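Local coordinates for protein peroxiredoxin (Akkermansia muciniphila, PDB 6KHX) that probably reduces hydrogen peroxide and organic hydroperoxides through a reactive cysteine thiol, as a typical 2-Cys peroxiredoxin with a thioredoxin-like fold, at residues M1-A13 and F141-L153. Residues are numbered along the deposited sequence; the frame is centred on the assembly and turned at random.
Sequences MLLIGKPAPHFSA and FLIDKDGIVRHQL
Three backbone hydrogen bonds lay the coil around G5 to A8 against G147 to V149: G5 N gives to V149 O, V149 N to K6 O (3.0 Å), and A8 N to G147 O at 168°. The partner is the hairpin of strands 138-143 and 149-155 in the thioredoxin-like sheet, joined by a type I turn from D144 to G147; the N-terminal coil runs along the outer edge of strand 149-155, while L3 and A8 reach over the face that bears F141 and I143. G5 is the third residue of a type II turn from L3 to K6, and both it and G147 have positive phi, natural for a residue without CB.

V149 is the central apolar contact. Its CG1, anti to the backbone N (chi1 177°), meets I4 CD1, while CG2 turns to L3 CB and A8 CB. Beta branching suits a strand and here gives each methyl its own partners. A8 is small enough to sit close to the sheet, its CB 3.6 Å from I143 CD1. L3 sends CD1 obliquely to F141 CE2 at 3.7 Å, and the F141 ring also meets Y113 edge-to-face.

Q152 is a polar residue among these apolar ones: its extended chain carries OE1 to L3 N (3.3 Å), nearly in line with the carbonyl. A leucine in its place would probably leave L3 N without this acceptor and the start of the chain less firmly held. Residues H151 to L153 pair antiparallel with a strand of the second subunit, and I4 packs on Y137 of that subunit, so the coil lies close to the interface.

At the turn, D144 OD1 accepts from D146 N and I148 N on opposite faces of its carboxylate, while OD2 takes R150 NE (3.0 Å). R150 NH1 bridges to D156 of the second subunit, and I148 CG2 lies over the guanidinium centre, 3.8 Å above its plane.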
loop_
_atom_site.group_PDB
_atom_site.type_symbol
_atom_site.label_atom_id
_atom_site.label_comp_id
_atom_site.label_asym_id
_atom_site.label_seq_id
_atom_site.Cartn_x
_atom_site.Cartn_y
_atom_site.Cartn_z
ATOM N N MET B 1 -19.296 -3.462 22.526
ATOM C CA MET B 1 -19.967 -3.487 21.233
ATOM C C MET B 1 -21.463 -3.190 21.417
ATOM O O MET B 1 -22.034 -3.498 22.468
ATOM C CB MET B 1 -19.730 -4.864 20.579
ATOM C CG MET B 1 -20.669 -5.271 19.454
ATOM S SD MET B 1 -20.413 -4.363 17.912
ATOM C CE MET B 1 -21.597 -5.174 16.826
ATOM N N LEU B 2 -22.106 -2.622 20.391
ATOM C CA LEU B 2 -23.531 -2.289 20.432
ATOM C C LEU B 2 -24.306 -3.400 19.736
ATOM O O LEU B 2 -24.239 -3.541 18.511
ATOM C CB LEU B 2 -23.815 -0.939 19.784
ATOM C CG LEU B 2 -25.300 -0.563 19.771
ATOM C CD1 LEU B 2 -25.884 -0.559 21.172
ATOM C CD2 LEU B 2 -25.488 0.794 19.120
ATOM N N LEU B 3 -25.046 -4.181 20.515
ATOM C CA LEU B 3 -25.771 -5.312 19.972
ATOM C C LEU B 3 -27.275 -5.097 19.876
ATOM O O LEU B 3 -27.955 -5.936 19.277
ATOM C CB LEU B 3 -25.490 -6.559 20.822
ATOM C CG LEU B 3 -24.046 -7.061 20.767
ATOM C CD1 LEU B 3 -23.842 -8.235 21.716
ATOM C CD2 LEU B 3 -23.654 -7.439 19.352
ATOM N N ILE B 4 -27.809 -4.000 20.427
ATOM C CA ILE B 4 -29.254 -3.778 20.409
ATOM C C ILE B 4 -29.757 -3.710 18.973
ATOM O O ILE B 4 -29.244 -2.946 18.147
ATOM C CB ILE B 4 -29.621 -2.505 21.185
ATOM C CG1 ILE B 4 -29.194 -2.641 22.643
ATOM C CG2 ILE B 4 -31.119 -2.253 21.109
ATOM C CD1 ILE B 4 -29.888 -3.743 23.375
ATOM N N GLY B 5 -30.783 -4.504 18.677
ATOM C CA GLY B 5 -31.334 -4.570 17.344
ATOM C C GLY B 5 -30.596 -5.490 16.404
ATOM O O GLY B 5 -31.013 -5.629 15.247
ATOM N N LYS B 6 -29.536 -6.140 16.869
ATOM C CA LYS B 6 -28.701 -7.016 16.072
ATOM C C LYS B 6 -28.753 -8.431 16.628
ATOM O O LYS B 6 -29.060 -8.631 17.808
ATOM C CB LYS B 6 -27.250 -6.515 16.061
ATOM C CG LYS B 6 -27.073 -5.185 15.375
ATOM C CD LYS B 6 -25.696 -4.614 15.628
ATOM C CE LYS B 6 -25.605 -3.177 15.137
ATOM N NZ LYS B 6 -24.378 -2.510 15.655
ATOM N N PRO B 7 -28.469 -9.439 15.805
ATOM C CA PRO B 7 -28.487 -10.817 16.311
ATOM C C PRO B 7 -27.421 -11.040 17.375
ATOM O O PRO B 7 -26.293 -10.550 17.268
ATOM C CB PRO B 7 -28.220 -11.664 15.059
ATOM C CG PRO B 7 -27.733 -10.721 14.022
ATOM C CD PRO B 7 -28.310 -9.385 14.345
ATOM N N ALA B 8 -27.797 -11.772 18.416
ATOM C CA ALA B 8 -26.823 -12.181 19.407
ATOM C C ALA B 8 -25.782 -13.066 18.725
ATOM O O ALA B 8 -26.152 -14.069 18.100
ATOM C CB ALA B 8 -27.504 -12.932 20.550
ATOM N N PRO B 9 -24.492 -12.752 18.838
ATOM C CA PRO B 9 -23.483 -13.524 18.106
ATOM C C PRO B 9 -23.578 -15.010 18.405
ATOM O O PRO B 9 -23.779 -15.431 19.546
ATOM C CB PRO B 9 -22.157 -12.924 18.588
ATOM C CG PRO B 9 -22.505 -11.518 18.932
ATOM C CD PRO B 9 -23.906 -11.579 19.509
ATOM N N HIS B 10 -23.423 -15.803 17.352
ATOM C CA HIS B 10 -23.515 -17.245 17.464
ATOM C C HIS B 10 -22.290 -17.799 18.184
ATOM O O HIS B 10 -21.182 -17.263 18.089
ATOM C CB HIS B 10 -23.635 -17.855 16.064
ATOM C CG HIS B 10 -23.477 -19.343 16.027
ATOM N ND1 HIS B 10 -24.499 -20.211 16.352
ATOM C CD2 HIS B 10 -22.408 -20.116 15.720
ATOM C CE1 HIS B 10 -24.070 -21.455 16.234
ATOM N NE2 HIS B 10 -22.803 -21.426 15.856
ATOM N N PHE B 11 -22.496 -18.880 18.921
ATOM C CA PHE B 11 -21.369 -19.601 19.482
ATOM C C PHE B 11 -21.762 -21.062 19.621
ATOM O O PHE B 11 -22.921 -21.436 19.446
ATOM C CB PHE B 11 -20.907 -19.006 20.823
ATOM C CG PHE B 11 -21.959 -19.016 21.915
ATOM C CD1 PHE B 11 -22.194 -20.164 22.668
ATOM C CD2 PHE B 11 -22.656 -17.865 22.235
ATOM C CE1 PHE B 11 -23.139 -20.172 23.681
ATOM C CE2 PHE B 11 -23.601 -17.867 23.250
ATOM C CZ PHE B 11 -23.843 -19.021 23.972
ATOM N N SER B 12 -20.765 -21.888 19.915
ATOM C CA SER B 12 -20.987 -23.313 20.129
ATOM C C SER B 12 -19.824 -23.789 20.985
ATOM O O SER B 12 -18.677 -23.796 20.522
ATOM C CB SER B 12 -21.072 -24.072 18.806
ATOM O OG SER B 12 -21.216 -25.468 19.020
ATOM N N ALA B 13 -20.105 -24.116 22.240
ATOM C CA ALA B 13 -19.049 -24.393 23.194
ATOM C C ALA B 13 -19.483 -25.516 24.123
ATOM O O ALA B 13 -20.642 -25.937 24.138
ATOM C CB ALA B 13 -18.683 -23.137 23.992
ATOM N N PHE B 141 -27.534 -9.920 28.828
ATOM C CA PHE B 141 -28.211 -9.672 27.562
ATOM C C PHE B 141 -29.573 -10.344 27.559
ATOM O O PHE B 141 -29.710 -11.503 27.980
ATOM C CB PHE B 141 -27.398 -10.179 26.355
ATOM C CG PHE B 141 -26.015 -9.606 26.276
ATOM C CD1 PHE B 141 -24.986 -10.127 27.050
ATOM C CD2 PHE B 141 -25.750 -8.529 25.451
ATOM C CE1 PHE B 141 -23.722 -9.594 26.990
ATOM C CE2 PHE B 141 -24.485 -7.987 25.386
ATOM C CZ PHE B 141 -23.468 -8.521 26.154
ATOM N N LEU B 142 -30.573 -9.604 27.079
ATOM C CA LEU B 142 -31.897 -10.140 26.791
ATOM C C LEU B 142 -32.003 -10.382 25.286
ATOM O O LEU B 142 -31.841 -9.451 24.490
ATOM C CB LEU B 142 -32.986 -9.178 27.261
ATOM C CG LEU B 142 -34.402 -9.645 26.918
ATOM C CD1 LEU B 142 -34.641 -11.042 27.490
ATOM C CD2 LEU B 142 -35.446 -8.655 27.408
ATOM N N ILE B 143 -32.257 -11.631 24.902
ATOM C CA ILE B 143 -32.330 -12.054 23.509
ATOM C C ILE B 143 -33.744 -12.555 23.247
ATOM O O ILE B 143 -34.232 -13.428 23.972
ATOM C CB ILE B 143 -31.296 -13.157 23.216
ATOM C CG1 ILE B 143 -29.894 -12.703 23.635
ATOM C CG2 ILE B 143 -31.319 -13.542 21.759
ATOM C CD1 ILE B 143 -28.898 -13.833 23.735
ATOM N N ASP B 144 -34.407 -12.006 22.227
ATOM C CA ASP B 144 -35.781 -12.419 21.963
ATOM C C ASP B 144 -35.796 -13.726 21.164
ATOM O O ASP B 144 -34.754 -14.320 20.864
ATOM C CB ASP B 144 -36.578 -11.288 21.295
ATOM C CG ASP B 144 -36.143 -10.978 19.858
ATOM O OD1 ASP B 144 -35.502 -11.817 19.185
ATOM O OD2 ASP B 144 -36.456 -9.856 19.395
ATOM N N LYS B 145 -36.999 -14.198 20.827
ATOM C CA LYS B 145 -37.116 -15.483 20.151
ATOM C C LYS B 145 -36.534 -15.461 18.742
ATOM O O LYS B 145 -36.312 -16.530 18.166
ATOM C CB LYS B 145 -38.573 -15.936 20.110
ATOM C CG LYS B 145 -39.102 -16.405 21.452
ATOM C CD LYS B 145 -40.511 -16.951 21.309
ATOM C CE LYS B 145 -41.089 -17.405 22.632
ATOM N NZ LYS B 145 -42.465 -17.934 22.442
ATOM N N ASP B 146 -36.293 -14.283 18.170
ATOM C CA ASP B 146 -35.620 -14.189 16.882
ATOM C C ASP B 146 -34.098 -14.164 17.012
ATOM O O ASP B 146 -33.403 -14.086 15.992
ATOM C CB ASP B 146 -36.079 -12.930 16.136
ATOM C CG ASP B 146 -37.543 -12.982 15.725
ATOM O OD1 ASP B 146 -38.062 -14.083 15.431
ATOM O OD2 ASP B 146 -38.169 -11.902 15.687
ATOM N N GLY B 147 -33.569 -14.220 18.235
ATOM C CA GLY B 147 -32.138 -14.154 18.453
ATOM C C GLY B 147 -31.564 -12.756 18.459
ATOM O O GLY B 147 -30.341 -12.599 18.366
ATOM N N ILE B 148 -32.410 -11.732 18.573
ATOM C CA ILE B 148 -31.998 -10.330 18.529
ATOM C C ILE B 148 -31.892 -9.778 19.946
ATOM O O ILE B 148 -32.758 -10.034 20.796
ATOM C CB ILE B 148 -32.982 -9.513 17.671
ATOM C CG1 ILE B 148 -33.039 -10.115 16.263
ATOM C CG2 ILE B 148 -32.571 -8.047 17.622
ATOM C CD1 ILE B 148 -34.219 -9.681 15.464
ATOM N N VAL B 149 -30.826 -9.023 20.202
ATOM C CA VAL B 149 -30.587 -8.428 21.514
ATOM C C VAL B 149 -31.499 -7.220 21.692
ATOM O O VAL B 149 -31.487 -6.292 20.877
ATOM C CB VAL B 149 -29.110 -8.031 21.682
ATOM C CG1 VAL B 149 -28.885 -7.348 23.035
ATOM C CG2 VAL B 149 -28.200 -9.252 21.544
ATOM N N ARG B 150 -32.281 -7.221 22.776
ATOM C CA ARG B 150 -33.195 -6.130 23.081
ATOM C C ARG B 150 -32.782 -5.316 24.296
ATOM O O ARG B 150 -33.252 -4.182 24.450
ATOM C CB ARG B 150 -34.611 -6.673 23.313
ATOM C CG ARG B 150 -35.187 -7.375 22.106
ATOM C CD ARG B 150 -35.361 -6.363 20.996
ATOM N NE ARG B 150 -35.803 -6.972 19.752
ATOM C CZ ARG B 150 -35.858 -6.320 18.597
ATOM N NH1 ARG B 150 -35.489 -5.045 18.544
ATOM N NH2 ARG B 150 -36.266 -6.942 17.494
ATOM N N HIS B 151 -31.884 -5.840 25.125
ATOM C CA HIS B 151 -31.446 -5.162 26.335
ATOM C C HIS B 151 -30.085 -5.719 26.726
ATOM O O HIS B 151 -29.873 -6.935 26.680
ATOM C CB HIS B 151 -32.473 -5.357 27.459
ATOM C CG HIS B 151 -31.910 -5.202 28.837
ATOM N ND1 HIS B 151 -31.773 -3.978 29.454
ATOM C CD2 HIS B 151 -31.472 -6.125 29.729
ATOM C CE1 HIS B 151 -31.261 -4.150 30.659
ATOM N NE2 HIS B 151 -31.073 -5.444 30.853
ATOM N N GLN B 152 -29.169 -4.830 27.113
ATOM C CA GLN B 152 -27.867 -5.262 27.595
ATOM C C GLN B 152 -27.423 -4.359 28.736
ATOM O O GLN B 152 -27.774 -3.175 28.795
ATOM C CB GLN B 152 -26.803 -5.273 26.491
ATOM C CG GLN B 152 -26.487 -3.916 25.905
ATOM C CD GLN B 152 -25.300 -3.969 24.964
ATOM O OE1 GLN B 152 -25.459 -4.064 23.742
ATOM N NE2 GLN B 152 -24.094 -3.945 25.533
ATOM N N LEU B 153 -26.610 -4.937 29.622
ATOM C CA LEU B 153 -26.192 -4.317 30.870
ATOM C C LEU B 153 -24.836 -4.893 31.243
ATOM O O LEU B 153 -24.644 -6.113 31.173
ATOM C CB LEU B 153 -27.227 -4.602 31.968
ATOM C CG LEU B 153 -26.983 -4.405 33.463
ATOM C CD1 LEU B 153 -28.326 -4.261 34.154
ATOM C CD2 LEU B 153 -26.210 -5.557 34.088
HETATM O O HOH W 1 -20.836 -4.751 24.997
HETATM O O HOH W 2 -28.719 -14.833 17.165
#